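Local atomic coordinates of putative polyphosphate kinase 2 family protein (Arthrobacter aurescens, PDB entry 3RHF), a protein that probably acts as a polyphosphate kinase of the PPK2 family, transferring phosphate between inorganic polyphosphate and nucleotides. Residues L64-K69 and D271-D276; R75-L80 and G136-S141; G103-A108 and V129-M134; I148-G153 and Y224-S229; I181-L186 and A240-V245. All coordinates share one frame; numbering follows the deposited sequence.

Contact 1: residues L64-K69 and D271-D276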
# COMPACT_ATOMS: atom_id res chain seq x y z
N LEU A 64 -2.10 -16.53 1.98
CA LEU A 64 -2.53 -16.48 0.56
C LEU A 64 -1.33 -16.33 -0.36
O LEU A 64 -1.14 -17.08 -1.29
CB LEU A 64 -3.51 -15.31 0.30
CG LEU A 64 -4.21 -15.27 -1.09
CD1 LEU A 64 -5.15 -16.42 -1.22
CD2 LEU A 64 -5.01 -14.00 -1.26
N PHE A 65 -0.52 -15.34 -0.07
CA PHE A 65 0.69 -15.06 -0.84
C PHE A 65 1.68 -16.24 -0.89
O PHE A 65 2.16 -16.60 -1.92
CB PHE A 65 1.38 -13.86 -0.25
CG PHE A 65 2.48 -13.32 -1.09
CD1 PHE A 65 2.22 -12.48 -2.13
CD2 PHE A 65 3.76 -13.72 -0.88
CE1 PHE A 65 3.25 -12.00 -2.94
CE2 PHE A 65 4.79 -13.24 -1.69
CZ PHE A 65 4.53 -12.37 -2.70
N ALA A 66 1.96 -16.82 0.27
CA ALA A 66 2.94 -17.90 0.39
C ALA A 66 2.45 -19.05 -0.44
O ALA A 66 3.22 -19.66 -1.18
CB ALA A 66 3.12 -18.31 1.83
N GLU A 67 1.15 -19.33 -0.31
CA GLU A 67 0.54 -20.41 -1.08
C GLU A 67 0.65 -20.13 -2.56
O GLU A 67 0.99 -21.02 -3.35
CB GLU A 67 -0.93 -20.60 -0.71
CG GLU A 67 -1.16 -21.10 0.70
CD GLU A 67 -1.77 -22.50 0.75
OE1 GLU A 67 -1.27 -23.39 0.06
OE2 GLU A 67 -2.73 -22.71 1.53
N GLY A 68 0.35 -18.91 -2.95
CA GLY A 68 0.49 -18.54 -4.35
C GLY A 68 1.91 -18.74 -4.88
O GLY A 68 2.10 -19.21 -5.98
N LYS A 69 2.92 -18.39 -4.08
CA LYS A 69 4.32 -18.54 -4.48
C LYS A 69 4.63 -20.03 -4.68
O LYS A 69 5.58 -20.36 -5.32
CB LYS A 69 5.28 -17.86 -3.48
CG LYS A 69 6.80 -18.22 -3.63
CD LYS A 69 7.89 -17.24 -2.94
CE LYS A 69 9.33 -17.94 -2.83
NZ LYS A 69 10.49 -17.18 -2.14
N ASP A 271 -3.00 -22.52 4.62
CA ASP A 271 -2.00 -22.76 5.61
C ASP A 271 -0.67 -22.50 4.97
O ASP A 271 -0.56 -22.39 3.77
CB ASP A 271 -2.01 -24.21 6.14
CG ASP A 271 -1.43 -24.31 7.61
OD1 ASP A 271 -0.91 -23.29 8.16
OD2 ASP A 271 -1.50 -25.41 8.21
N TRP A 272 0.34 -22.44 5.79
CA TRP A 272 1.69 -22.22 5.36
C TRP A 272 2.19 -23.40 4.57
O TRP A 272 2.00 -24.55 4.98
CB TRP A 272 2.61 -22.05 6.57
CG TRP A 272 2.19 -20.94 7.47
CD1 TRP A 272 1.70 -21.06 8.72
CD2 TRP A 272 2.24 -19.54 7.18
NE1 TRP A 272 1.45 -19.82 9.24
CE2 TRP A 272 1.79 -18.87 8.32
CE3 TRP A 272 2.65 -18.80 6.08
CZ2 TRP A 272 1.70 -17.50 8.38
CZ3 TRP A 272 2.56 -17.44 6.13
CH2 TRP A 272 2.09 -16.80 7.27
N PRO A 273 2.88 -23.12 3.47
CA PRO A 273 3.51 -24.19 2.69
C PRO A 273 4.62 -24.92 3.43
O PRO A 273 5.39 -24.30 4.18
CB PRO A 273 4.09 -23.47 1.46
CG PRO A 273 3.40 -22.16 1.43
CD PRO A 273 3.05 -21.81 2.85
N LYS A 274 4.66 -26.22 3.25
CA LYS A 274 5.80 -27.06 3.66
C LYS A 274 7.04 -26.68 2.87
O LYS A 274 6.97 -26.25 1.75
CB LYS A 274 5.50 -28.56 3.37
CG LYS A 274 4.23 -29.19 4.02
CD LYS A 274 4.02 -28.74 5.51
CE LYS A 274 3.27 -29.84 6.33
NZ LYS A 274 2.67 -29.27 7.60
N ALA A 275 8.20 -26.87 3.46
CA ALA A 275 9.47 -26.67 2.77
C ALA A 275 9.53 -27.56 1.54
O ALA A 275 9.18 -28.70 1.60
CB ALA A 275 10.59 -26.99 3.70
N ASP A 276 9.96 -27.01 0.41
CA ASP A 276 10.34 -27.81 -0.78
C ASP A 276 11.81 -28.23 -0.76
O ASP A 276 12.42 -28.33 -1.81
CB ASP A 276 10.10 -27.01 -2.06
CG ASP A 276 10.81 -25.60 -2.05
OD1 ASP A 276 10.85 -24.90 -0.96
OD2 ASP A 276 11.30 -25.17 -3.14
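Glu67 places CG anti to its carbonyl carbon (chi1 -67°) and then bends at chi2 (-114°), which swings its carboxylate off the last turns of helix 43-69 to the backbone of Asp271. There Asp271 N donates to Glu67 OE2 at 3.1 Å, with an N-H...O angle of 163°; the donor approaches from above the carboxylate plane. Beside this bond the chain packs by apolar contact. The Pro273 ring leans on the helix, CD lying 3.6 Å from Ala66 CB and CG 3.6 Å from Ala66 O. Ala66 CB also meets the edge of the Trp272 indole at CE3, 4.3 Å away. The ring of Trp272 meets Trp208 of the second subunit with nearly parallel planes, and that same tryptophan packs on Ala66 and Pro273, so the seam borders the dimer interface. Chemically, a single near-straight bond fixes the start of 271-276, yet Glu67 OE2 also stands 3.1 Å from the acceptor Asp271 O, a proximity that probably offsets part of its gain.

Contact 2: residues R75-L80 and G136-S141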
# COMPACT_ATOMS: atom_id res chain seq x y z
N ARG A 75 -6.91 -16.58 -5.02
CA ARG A 75 -6.64 -15.16 -4.86
C ARG A 75 -7.94 -14.50 -4.45
O ARG A 75 -8.95 -15.16 -4.36
CB ARG A 75 -6.17 -14.59 -6.18
CG ARG A 75 -7.21 -14.71 -7.28
CD ARG A 75 -6.56 -14.70 -8.64
NE ARG A 75 -6.21 -16.05 -9.03
CZ ARG A 75 -5.50 -16.38 -10.08
NH1 ARG A 75 -5.27 -17.65 -10.31
NH2 ARG A 75 -5.01 -15.46 -10.90
N LEU A 76 -7.91 -13.21 -4.22
CA LEU A 76 -9.05 -12.52 -3.70
C LEU A 76 -9.19 -11.15 -4.32
O LEU A 76 -8.22 -10.51 -4.65
CB LEU A 76 -8.94 -12.43 -2.16
CG LEU A 76 -10.24 -12.11 -1.40
CD1 LEU A 76 -10.45 -12.96 -0.19
CD2 LEU A 76 -10.26 -10.70 -0.99
N LEU A 77 -10.43 -10.70 -4.47
CA LEU A 77 -10.75 -9.42 -5.11
C LEU A 77 -11.87 -8.75 -4.31
O LEU A 77 -13.02 -9.25 -4.27
CB LEU A 77 -11.19 -9.61 -6.58
CG LEU A 77 -11.56 -8.33 -7.39
CD1 LEU A 77 -10.40 -7.30 -7.43
CD2 LEU A 77 -12.07 -8.58 -8.81
N LEU A 78 -11.50 -7.63 -3.66
CA LEU A 78 -12.39 -6.77 -2.97
C LEU A 78 -12.80 -5.66 -3.90
O LEU A 78 -11.94 -4.91 -4.41
CB LEU A 78 -11.68 -6.19 -1.77
CG LEU A 78 -12.44 -5.20 -0.86
CD1 LEU A 78 -13.63 -5.89 -0.13
CD2 LEU A 78 -11.49 -4.60 0.14
N ILE A 79 -14.12 -5.55 -4.14
CA ILE A 79 -14.73 -4.47 -4.89
C ILE A 79 -15.51 -3.55 -3.97
O ILE A 79 -16.50 -3.97 -3.35
CB ILE A 79 -15.74 -4.97 -6.03
CG1 ILE A 79 -15.03 -5.88 -7.04
CG2 ILE A 79 -16.31 -3.80 -6.76
CD1 ILE A 79 -15.89 -6.55 -8.07
N LEU A 80 -15.09 -2.28 -3.95
CA LEU A 80 -15.84 -1.23 -3.26
C LEU A 80 -16.56 -0.25 -4.18
O LEU A 80 -15.94 0.33 -5.05
CB LEU A 80 -14.94 -0.43 -2.38
CG LEU A 80 -14.38 -1.29 -1.28
CD1 LEU A 80 -13.09 -0.62 -0.81
CD2 LEU A 80 -15.40 -1.46 -0.17
N GLY A 136 -6.55 -8.40 -4.52
CA GLY A 136 -6.80 -7.25 -5.39
C GLY A 136 -7.84 -6.35 -4.75
O GLY A 136 -8.86 -6.85 -4.18
N VAL A 137 -7.61 -5.04 -4.82
CA VAL A 137 -8.61 -4.09 -4.35
C VAL A 137 -8.98 -3.14 -5.46
O VAL A 137 -8.12 -2.44 -6.01
CB VAL A 137 -8.17 -3.34 -3.09
CG1 VAL A 137 -9.19 -2.22 -2.76
CG2 VAL A 137 -7.97 -4.32 -1.91
N PHE A 138 -10.29 -3.14 -5.77
CA PHE A 138 -10.91 -2.20 -6.71
C PHE A 138 -11.69 -1.09 -5.96
O PHE A 138 -12.80 -1.32 -5.44
CB PHE A 138 -11.89 -2.92 -7.66
CG PHE A 138 -11.25 -3.75 -8.78
CD1 PHE A 138 -9.88 -3.83 -8.97
CD2 PHE A 138 -12.08 -4.44 -9.66
CE1 PHE A 138 -9.33 -4.62 -10.04
CE2 PHE A 138 -11.56 -5.23 -10.69
CZ PHE A 138 -10.18 -5.32 -10.88
N ASP A 139 -11.06 0.09 -5.89
CA ASP A 139 -11.76 1.33 -5.53
C ASP A 139 -12.48 1.88 -6.78
O ASP A 139 -11.86 2.44 -7.68
CB ASP A 139 -10.78 2.35 -4.92
CG ASP A 139 -11.45 3.64 -4.49
OD1 ASP A 139 -12.61 3.83 -4.84
OD2 ASP A 139 -10.82 4.49 -3.80
N ARG A 140 -13.80 1.71 -6.76
CA ARG A 140 -14.67 1.72 -7.94
C ARG A 140 -14.30 0.55 -8.84
O ARG A 140 -13.25 -0.05 -8.67
CB ARG A 140 -14.62 3.04 -8.69
CG ARG A 140 -15.01 4.23 -7.87
CD ARG A 140 -14.80 5.47 -8.70
NE ARG A 140 -15.21 6.68 -8.00
CZ ARG A 140 -14.44 7.40 -7.19
NH1 ARG A 140 -14.96 8.48 -6.63
NH2 ARG A 140 -13.17 7.05 -6.92
N SER A 141 -15.19 0.21 -9.76
CA SER A 141 -15.10 -1.03 -10.49
C SER A 141 -15.85 -1.04 -11.84
O SER A 141 -16.14 0.02 -12.44
CB SER A 141 -15.66 -2.13 -9.62
OG SER A 141 -17.06 -2.09 -9.70
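Strands 75-80 and 136-139 run parallel, 13° apart, pairing Leu77 with Gly136 through Leu80 with Asp139 by bonds that switch from one strand to the other: Gly136 N to Leu76 O (2.7 Å), Leu78 N to Gly136 O (2.8 Å), Phe138 N to Leu78 O and Leu80 N to Phe138 O. A fifth, Arg140 N to Leu80 O, is more bent. On the face of Leu77, Ile79 and Phe138, Leu77 CD1 stands over the centre of the Phe138 ring, 3.7 Å from its centroid and 4° off the normal. The anti chi1 of Leu77 (-180°) sends its branch toward the neighbouring strand. Ile79 CG2 rests 3.4 Å from Ser141 CB, whose OG bonds to Gln81 and Tyr143. On the other face Leu78 and Val137 lie side by side, CD2 to CG2 4.1 Å. Adjacent central parallel strands are characteristic of the P-loop NTPase fold; the side chain of Asp139, about 5 Å from a bound phosphate ion probably from the crystallisation liquor, may occupy a Walker B-like position.

Contact 3: residues G103-A108 and V129-M134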
# COMPACT_ATOMS: atom_id res chain seq x y z
N GLY A 103 1.85 -7.90 -1.65
CA GLY A 103 0.81 -8.95 -1.77
C GLY A 103 -0.55 -8.41 -2.22
O GLY A 103 -1.52 -9.16 -2.30
N VAL A 104 -0.57 -7.12 -2.60
CA VAL A 104 -1.80 -6.39 -2.91
C VAL A 104 -1.72 -5.67 -4.21
O VAL A 104 -0.70 -5.06 -4.50
CB VAL A 104 -2.09 -5.31 -1.82
CG1 VAL A 104 -3.29 -4.48 -2.17
CG2 VAL A 104 -2.32 -5.99 -0.50
N GLN A 105 -2.78 -5.73 -5.01
CA GLN A 105 -2.87 -4.98 -6.32
C GLN A 105 -4.09 -4.09 -6.16
O GLN A 105 -5.22 -4.56 -6.21
CB GLN A 105 -2.95 -5.88 -7.61
CG GLN A 105 -2.06 -7.16 -7.51
CD GLN A 105 -1.86 -8.04 -8.78
OE1 GLN A 105 -2.38 -9.18 -8.90
NE2 GLN A 105 -1.02 -7.56 -9.67
N LEU A 106 -3.84 -2.82 -5.85
CA LEU A 106 -4.89 -1.84 -5.74
C LEU A 106 -5.05 -1.10 -7.09
O LEU A 106 -4.08 -0.65 -7.68
CB LEU A 106 -4.52 -0.84 -4.66
CG LEU A 106 -5.32 0.45 -4.69
CD1 LEU A 106 -6.80 0.07 -4.41
CD2 LEU A 106 -4.73 1.39 -3.62
N THR A 107 -6.29 -0.96 -7.55
CA THR A 107 -6.62 -0.06 -8.63
C THR A 107 -7.80 0.85 -8.21
O THR A 107 -8.84 0.36 -7.80
CB THR A 107 -7.00 -0.83 -9.93
OG1 THR A 107 -5.92 -1.71 -10.31
CG2 THR A 107 -7.28 0.16 -11.07
N ALA A 108 -7.61 2.15 -8.30
CA ALA A 108 -8.68 3.15 -8.21
C ALA A 108 -9.02 3.61 -9.63
O ALA A 108 -8.31 4.45 -10.23
CB ALA A 108 -8.22 4.34 -7.35
N VAL A 129 -7.24 -7.53 -12.77
CA VAL A 129 -7.63 -8.57 -11.86
C VAL A 129 -6.42 -9.17 -11.15
O VAL A 129 -5.35 -9.25 -11.71
CB VAL A 129 -8.43 -9.65 -12.59
CG1 VAL A 129 -9.64 -9.04 -13.22
CG2 VAL A 129 -7.58 -10.39 -13.68
N PRO A 130 -6.57 -9.57 -9.88
CA PRO A 130 -5.37 -9.93 -9.18
C PRO A 130 -4.77 -11.26 -9.69
O PRO A 130 -5.47 -12.12 -10.24
CB PRO A 130 -5.82 -10.03 -7.75
CG PRO A 130 -7.24 -10.48 -7.85
CD PRO A 130 -7.78 -9.86 -9.10
N ALA A 131 -3.45 -11.37 -9.56
CA ALA A 131 -2.77 -12.60 -9.93
C ALA A 131 -2.92 -13.61 -8.76
O ALA A 131 -3.30 -13.23 -7.64
CB ALA A 131 -1.26 -12.29 -10.21
N ALA A 132 -2.62 -14.88 -9.05
CA ALA A 132 -2.49 -15.94 -8.03
C ALA A 132 -1.77 -15.47 -6.77
O ALA A 132 -0.74 -14.85 -6.82
CB ALA A 132 -1.75 -17.15 -8.59
N GLY A 133 -2.36 -15.76 -5.62
CA GLY A 133 -1.77 -15.37 -4.38
C GLY A 133 -1.91 -13.91 -4.01
O GLY A 133 -1.38 -13.49 -2.98
N MSE A 134 -2.62 -13.13 -4.83
CA MSE A 134 -2.72 -11.71 -4.56
C MSE A 134 -4.08 -11.34 -4.00
O MSE A 134 -5.07 -12.06 -4.21
CB MSE A 134 -2.44 -10.91 -5.80
CG MSE A 134 -1.09 -11.18 -6.48
SE MSE A 134 0.43 -10.50 -5.45
CE MSE A 134 0.26 -8.57 -5.70
O HOH W 1 -1.20 -11.52 -1.15
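The flat carboxamide of Gln105 has Met134 along one face, where the selenomethionine methyl CE and its CG both lie above the amide plane, and the backbone of Ala131 beyond its oxygen. Gln105 OE1 accepts from Ala131 N nearly in line with its C=O (170°); the modelled separation of 2.5 Å is very short, so the bond is clear in direction but doubtful in exact length. The two side chains run at about a right angle to each other. Met134 is bent at chi2 (-71°) and chi3 (-72°), a fold that brings CE back over the strand, 3.3 Å from Gln105 CG and 3.5 Å from Val104 N. The loop that receives the amide is a type II turn from Ala131 to Met134, closed by Met134 N to Ala131 O at 2.9 Å, with Gly133 supplying the positive phi. At the other end a water donates to Gly103 O (2.6 Å) and to Gly133 O (2.7 Å), joining two carbonyls that cannot bond directly. The chemistry is thus mixed: strand 104-108 and the glycine just before it hold this loop by one amide-to-backbone bond, one bridging water and a selenomethionine chain packed between them, rather than by a continuous ladder.

Contact 4: residues I148-G153 and Y224-S229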
# COMPACT_ATOMS: atom_id res chain seq x y z
N ILE A 148 -23.31 5.38 -13.06
CA ILE A 148 -23.23 6.73 -13.53
C ILE A 148 -23.89 6.74 -14.93
O ILE A 148 -24.76 7.56 -15.21
CB ILE A 148 -21.76 7.28 -13.44
CG1 ILE A 148 -21.73 8.81 -13.59
CG2 ILE A 148 -20.86 6.70 -14.47
CD1 ILE A 148 -20.38 9.48 -13.11
N HIS A 149 -23.55 5.78 -15.77
CA HIS A 149 -24.07 5.73 -17.13
C HIS A 149 -25.59 5.60 -17.14
O HIS A 149 -26.26 6.16 -17.99
CB HIS A 149 -23.45 4.55 -17.89
CG HIS A 149 -22.02 4.75 -18.28
ND1 HIS A 149 -21.58 4.64 -19.59
CD2 HIS A 149 -20.92 5.02 -17.54
CE1 HIS A 149 -20.28 4.85 -19.64
NE2 HIS A 149 -19.85 5.09 -18.42
N ARG A 150 -26.14 4.87 -16.19
CA ARG A 150 -27.58 4.76 -16.12
C ARG A 150 -28.22 6.10 -15.78
O ARG A 150 -28.98 6.66 -16.58
CB ARG A 150 -27.96 3.72 -15.09
CG ARG A 150 -29.43 3.49 -15.00
CD ARG A 150 -29.68 2.27 -14.18
NE ARG A 150 -31.03 1.76 -14.31
CZ ARG A 150 -32.09 2.28 -13.69
NH1 ARG A 150 -32.00 3.36 -12.89
NH2 ARG A 150 -33.26 1.69 -13.87
N VAL A 151 -27.87 6.63 -14.61
CA VAL A 151 -28.34 7.91 -14.13
C VAL A 151 -28.40 8.96 -15.22
O VAL A 151 -29.41 9.63 -15.38
CB VAL A 151 -27.44 8.44 -13.02
CG1 VAL A 151 -27.92 9.84 -12.55
CG2 VAL A 151 -27.42 7.49 -11.86
N HIS A 152 -27.31 9.11 -15.96
CA HIS A 152 -27.19 10.18 -16.95
C HIS A 152 -27.59 9.81 -18.40
O HIS A 152 -27.28 10.53 -19.34
CB HIS A 152 -25.78 10.76 -16.88
CG HIS A 152 -25.55 11.55 -15.63
ND1 HIS A 152 -24.40 11.42 -14.87
CD2 HIS A 152 -26.32 12.46 -15.00
CE1 HIS A 152 -24.48 12.23 -13.83
NE2 HIS A 152 -25.64 12.87 -13.88
N GLY A 153 -28.32 8.71 -18.56
CA GLY A 153 -28.80 8.27 -19.87
C GLY A 153 -27.73 8.00 -20.91
O GLY A 153 -27.99 8.10 -22.11
N TYR A 224 -29.28 7.48 -8.51
CA TYR A 224 -28.20 6.63 -8.05
C TYR A 224 -28.67 5.53 -7.13
O TYR A 224 -28.29 4.42 -7.32
CB TYR A 224 -27.12 7.43 -7.36
CG TYR A 224 -26.12 8.09 -8.27
CD1 TYR A 224 -25.09 7.36 -8.87
CD2 TYR A 224 -26.17 9.45 -8.51
CE1 TYR A 224 -24.14 7.99 -9.72
CE2 TYR A 224 -25.25 10.07 -9.33
CZ TYR A 224 -24.24 9.35 -9.93
OH TYR A 224 -23.35 10.06 -10.71
N MSE A 225 -29.48 5.81 -6.12
CA MSE A 225 -29.99 4.70 -5.30
C MSE A 225 -30.74 3.65 -6.12
O MSE A 225 -30.70 2.45 -5.80
CB MSE A 225 -30.93 5.18 -4.20
CG MSE A 225 -30.28 5.96 -3.03
SE MSE A 225 -28.57 5.28 -2.30
CE MSE A 225 -27.30 6.16 -3.52
N ASP A 226 -31.47 4.10 -7.15
CA ASP A 226 -32.22 3.19 -8.03
C ASP A 226 -31.23 2.32 -8.87
O ASP A 226 -31.41 1.10 -9.03
CB ASP A 226 -33.24 3.98 -8.90
CG ASP A 226 -34.19 3.07 -9.67
OD1 ASP A 226 -34.93 2.31 -9.01
OD2 ASP A 226 -34.19 3.09 -10.93
N ALA A 227 -30.21 2.98 -9.40
CA ALA A 227 -29.19 2.32 -10.18
C ALA A 227 -28.55 1.19 -9.38
O ALA A 227 -28.37 0.08 -9.87
CB ALA A 227 -28.14 3.31 -10.61
N TYR A 228 -28.24 1.49 -8.12
CA TYR A 228 -27.61 0.53 -7.27
C TYR A 228 -28.55 -0.63 -7.06
O TYR A 228 -28.15 -1.79 -7.18
CB TYR A 228 -27.20 1.16 -5.91
CG TYR A 228 -25.78 1.71 -5.94
CD1 TYR A 228 -24.69 0.86 -5.91
CD2 TYR A 228 -25.53 3.08 -6.06
CE1 TYR A 228 -23.41 1.34 -5.97
CE2 TYR A 228 -24.22 3.57 -6.12
CZ TYR A 228 -23.16 2.68 -6.08
OH TYR A 228 -21.84 3.12 -6.16
N SER A 229 -29.80 -0.32 -6.74
CA SER A 229 -30.71 -1.36 -6.33
C SER A 229 -30.99 -2.26 -7.49
O SER A 229 -31.10 -3.45 -7.31
CB SER A 229 -32.00 -0.77 -5.72
OG SER A 229 -32.67 -0.08 -6.71
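Arg150 and Val151 form the face that the short helix 148-151 turns to helix 221-235, and a Schellman motif closes that short helix just beyond them: Gly153, with positive phi, gives N to Arg150 O at 2.9 Å, while Trp154 N reaches His149 O. The charged interaction lies toward the solvent. Arg150 stretches out from CG to NE, with CG anti to its nitrogen (chi1 -177°), and its NH1 bonds Asp226 OD2 at 3.0 Å in a salt bridge. This bond is bent and takes the anti side of the carboxylate, whose plane is turned 58° from the guanidinium; NH2 adds a weak bond of 3.4 Å to the same OD2. One oxygen therefore receives both nitrogens, not a matched pair of oxygens. The aliphatic stem is used as well, Arg150 CD lying 4.0 Å from Ala227 CB. Apolar and CH-pi contacts make up the inner part. The Tyr224 ring, crossed at about a right angle by Val151, is flanked by Ile148, which runs alongside it with CG1 3.5 Å from Tyr224 OH. Val151 CG2 sits over the middle of the ring, 3.8 Å from its centroid and 10° off the normal.

Contact 5: residues I181-L186 and A240-V245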
# COMPACT_ATOMS: atom_id res chain seq x y z
N ILE A 181 -14.55 -13.38 -4.89
CA ILE A 181 -14.93 -11.98 -5.10
C ILE A 181 -15.75 -11.49 -3.97
O ILE A 181 -16.84 -11.97 -3.76
CB ILE A 181 -15.71 -11.74 -6.45
CG1 ILE A 181 -14.83 -12.09 -7.65
CG2 ILE A 181 -16.29 -10.26 -6.54
CD1 ILE A 181 -15.61 -12.26 -8.98
N VAL A 182 -15.24 -10.49 -3.26
CA VAL A 182 -15.98 -9.83 -2.18
C VAL A 182 -16.49 -8.45 -2.59
O VAL A 182 -15.68 -7.51 -2.68
CB VAL A 182 -15.10 -9.65 -0.96
CG1 VAL A 182 -15.79 -8.76 0.02
CG2 VAL A 182 -14.79 -11.00 -0.32
N LYS A 183 -17.80 -8.31 -2.83
CA LYS A 183 -18.36 -7.05 -3.31
C LYS A 183 -19.03 -6.28 -2.16
O LYS A 183 -19.86 -6.82 -1.42
CB LYS A 183 -19.37 -7.28 -4.44
CG LYS A 183 -18.81 -8.07 -5.62
CD LYS A 183 -19.66 -7.95 -6.92
CE LYS A 183 -21.07 -8.61 -6.85
NZ LYS A 183 -21.50 -9.35 -8.09
N VAL A 184 -18.65 -5.02 -1.99
CA VAL A 184 -19.13 -4.23 -0.88
C VAL A 184 -19.66 -2.91 -1.40
O VAL A 184 -19.02 -2.19 -2.20
CB VAL A 184 -18.02 -3.98 0.15
CG1 VAL A 184 -18.33 -2.76 0.95
CG2 VAL A 184 -17.85 -5.21 1.03
N MSE A 185 -20.86 -2.57 -0.95
CA MSE A 185 -21.38 -1.20 -1.19
C MSE A 185 -21.51 -0.49 0.13
O MSE A 185 -22.19 -0.94 1.04
CB MSE A 185 -22.69 -1.23 -1.92
CG MSE A 185 -23.13 0.19 -2.39
SE MSE A 185 -24.74 0.81 -1.41
CE MSE A 185 -25.09 2.52 -2.41
N LEU A 186 -20.81 0.62 0.25
CA LEU A 186 -20.90 1.44 1.45
C LEU A 186 -22.07 2.42 1.33
O LEU A 186 -22.04 3.30 0.49
CB LEU A 186 -19.61 2.25 1.67
CG LEU A 186 -18.32 1.48 1.73
CD1 LEU A 186 -17.24 2.50 1.86
CD2 LEU A 186 -18.36 0.49 2.88
N ALA A 240 -20.91 -14.54 -6.40
CA ALA A 240 -20.42 -13.23 -6.08
C ALA A 240 -21.57 -12.36 -5.56
O ALA A 240 -22.13 -11.53 -6.28
CB ALA A 240 -19.74 -12.61 -7.26
N PRO A 241 -21.91 -12.56 -4.28
CA PRO A 241 -22.96 -11.83 -3.66
C PRO A 241 -22.57 -10.39 -3.51
O PRO A 241 -21.37 -10.13 -3.32
CB PRO A 241 -23.07 -12.46 -2.27
CG PRO A 241 -22.34 -13.74 -2.35
CD PRO A 241 -21.28 -13.51 -3.34
N TRP A 242 -23.55 -9.49 -3.56
CA TRP A 242 -23.34 -8.11 -3.10
C TRP A 242 -23.51 -8.01 -1.59
O TRP A 242 -24.23 -8.77 -1.00
CB TRP A 242 -24.33 -7.17 -3.75
CG TRP A 242 -23.84 -6.61 -4.99
CD1 TRP A 242 -24.22 -6.94 -6.27
CD2 TRP A 242 -22.90 -5.59 -5.09
NE1 TRP A 242 -23.55 -6.18 -7.16
CE2 TRP A 242 -22.71 -5.35 -6.47
CE3 TRP A 242 -22.19 -4.86 -4.17
CZ2 TRP A 242 -21.83 -4.38 -6.95
CZ3 TRP A 242 -21.28 -3.90 -4.64
CH2 TRP A 242 -21.11 -3.67 -6.01
N HIS A 243 -22.82 -7.08 -0.96
CA HIS A 243 -23.07 -6.79 0.41
C HIS A 243 -23.23 -5.30 0.52
O HIS A 243 -22.46 -4.56 -0.06
CB HIS A 243 -21.92 -7.23 1.30
CG HIS A 243 -21.56 -8.67 1.16
ND1 HIS A 243 -20.70 -9.12 0.19
CD2 HIS A 243 -21.95 -9.76 1.87
CE1 HIS A 243 -20.59 -10.43 0.30
NE2 HIS A 243 -21.32 -10.84 1.32
N VAL A 244 -24.23 -4.87 1.26
CA VAL A 244 -24.49 -3.47 1.49
C VAL A 244 -24.29 -3.24 2.99
O VAL A 244 -24.97 -3.85 3.81
CB VAL A 244 -25.92 -3.09 1.09
CG1 VAL A 244 -26.27 -1.70 1.66
CG2 VAL A 244 -26.12 -3.17 -0.45
N VAL A 245 -23.30 -2.39 3.29
CA VAL A 245 -22.75 -2.19 4.60
C VAL A 245 -23.13 -0.77 5.04
O VAL A 245 -22.64 0.23 4.48
CB VAL A 245 -21.21 -2.25 4.55
CG1 VAL A 245 -20.67 -1.95 5.88
CG2 VAL A 245 -20.68 -3.63 4.06
O HOH W 2 -19.06 -11.11 -2.43
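A beta-alpha-beta connection of the P-loop NTPase type brings Lys183 and Met185 of strand 179-187 beside Trp242 to Val245 of the parallel strand 242-246, at one edge of the chain's five-stranded sheet; helices 190-202, 212-218 and 221-235 lie between the two in sequence. The pairing is firm at its C-terminal end, with Met185 N to His243 O at 2.7 Å and Val245 N to Met185 O at 2.9 Å, and looser at its start. There His243 doubles its hold on Lys183 O: the backbone N bond is weak, whereas ND1 donates at 2.9 Å and 153°, the oxygen lying in the imidazole plane. Lys183 departs from an extended form at chi3 (-68°) and chi4, which folds its end across one face of the indole of Trp242. CE stands 3.5 Å from the centroid of the five-membered ring, and NZ makes an off-centre cation-pi contact with the same ring. The buried ammonium donates to Ala240 O at 2.9 Å and is further satisfied by Glu171 in a salt bridge, Tyr143 and Thr235. On the opposite face of the sheet Val184 CG1 meets Val245 CG2 at 4.0 Å. A water bridges the two segments, accepting from Lys183 N and donating to Ile181 O and to Pro241 O, the last at 2.7 Å.

Contacts 2 and 5 are the buried core: both join parallel strands of one sheet and share a seam, since strands 75-82 and 179-187 are neighbours, with Leu77 O facing Val182 N at 2.7 Å. Strand 104-108 of contact 3, an outer strand, pairs with strand 135-139 of contact 2 (Val137 N to Gln105 O, 2.8 Å), whereas contact 3 itself, partly buried, ties it to a loop by a side-chain amide and a water. Contact 1 lies at the surface near the second subunit, Leu64 CD2 touching Met134 O of contact 3 at 3.5 Å. Contact 4 joins helices through a salt bridge toward solvent and a tyrosine CH-pi contact; the lysine of contact 5 is instead buried.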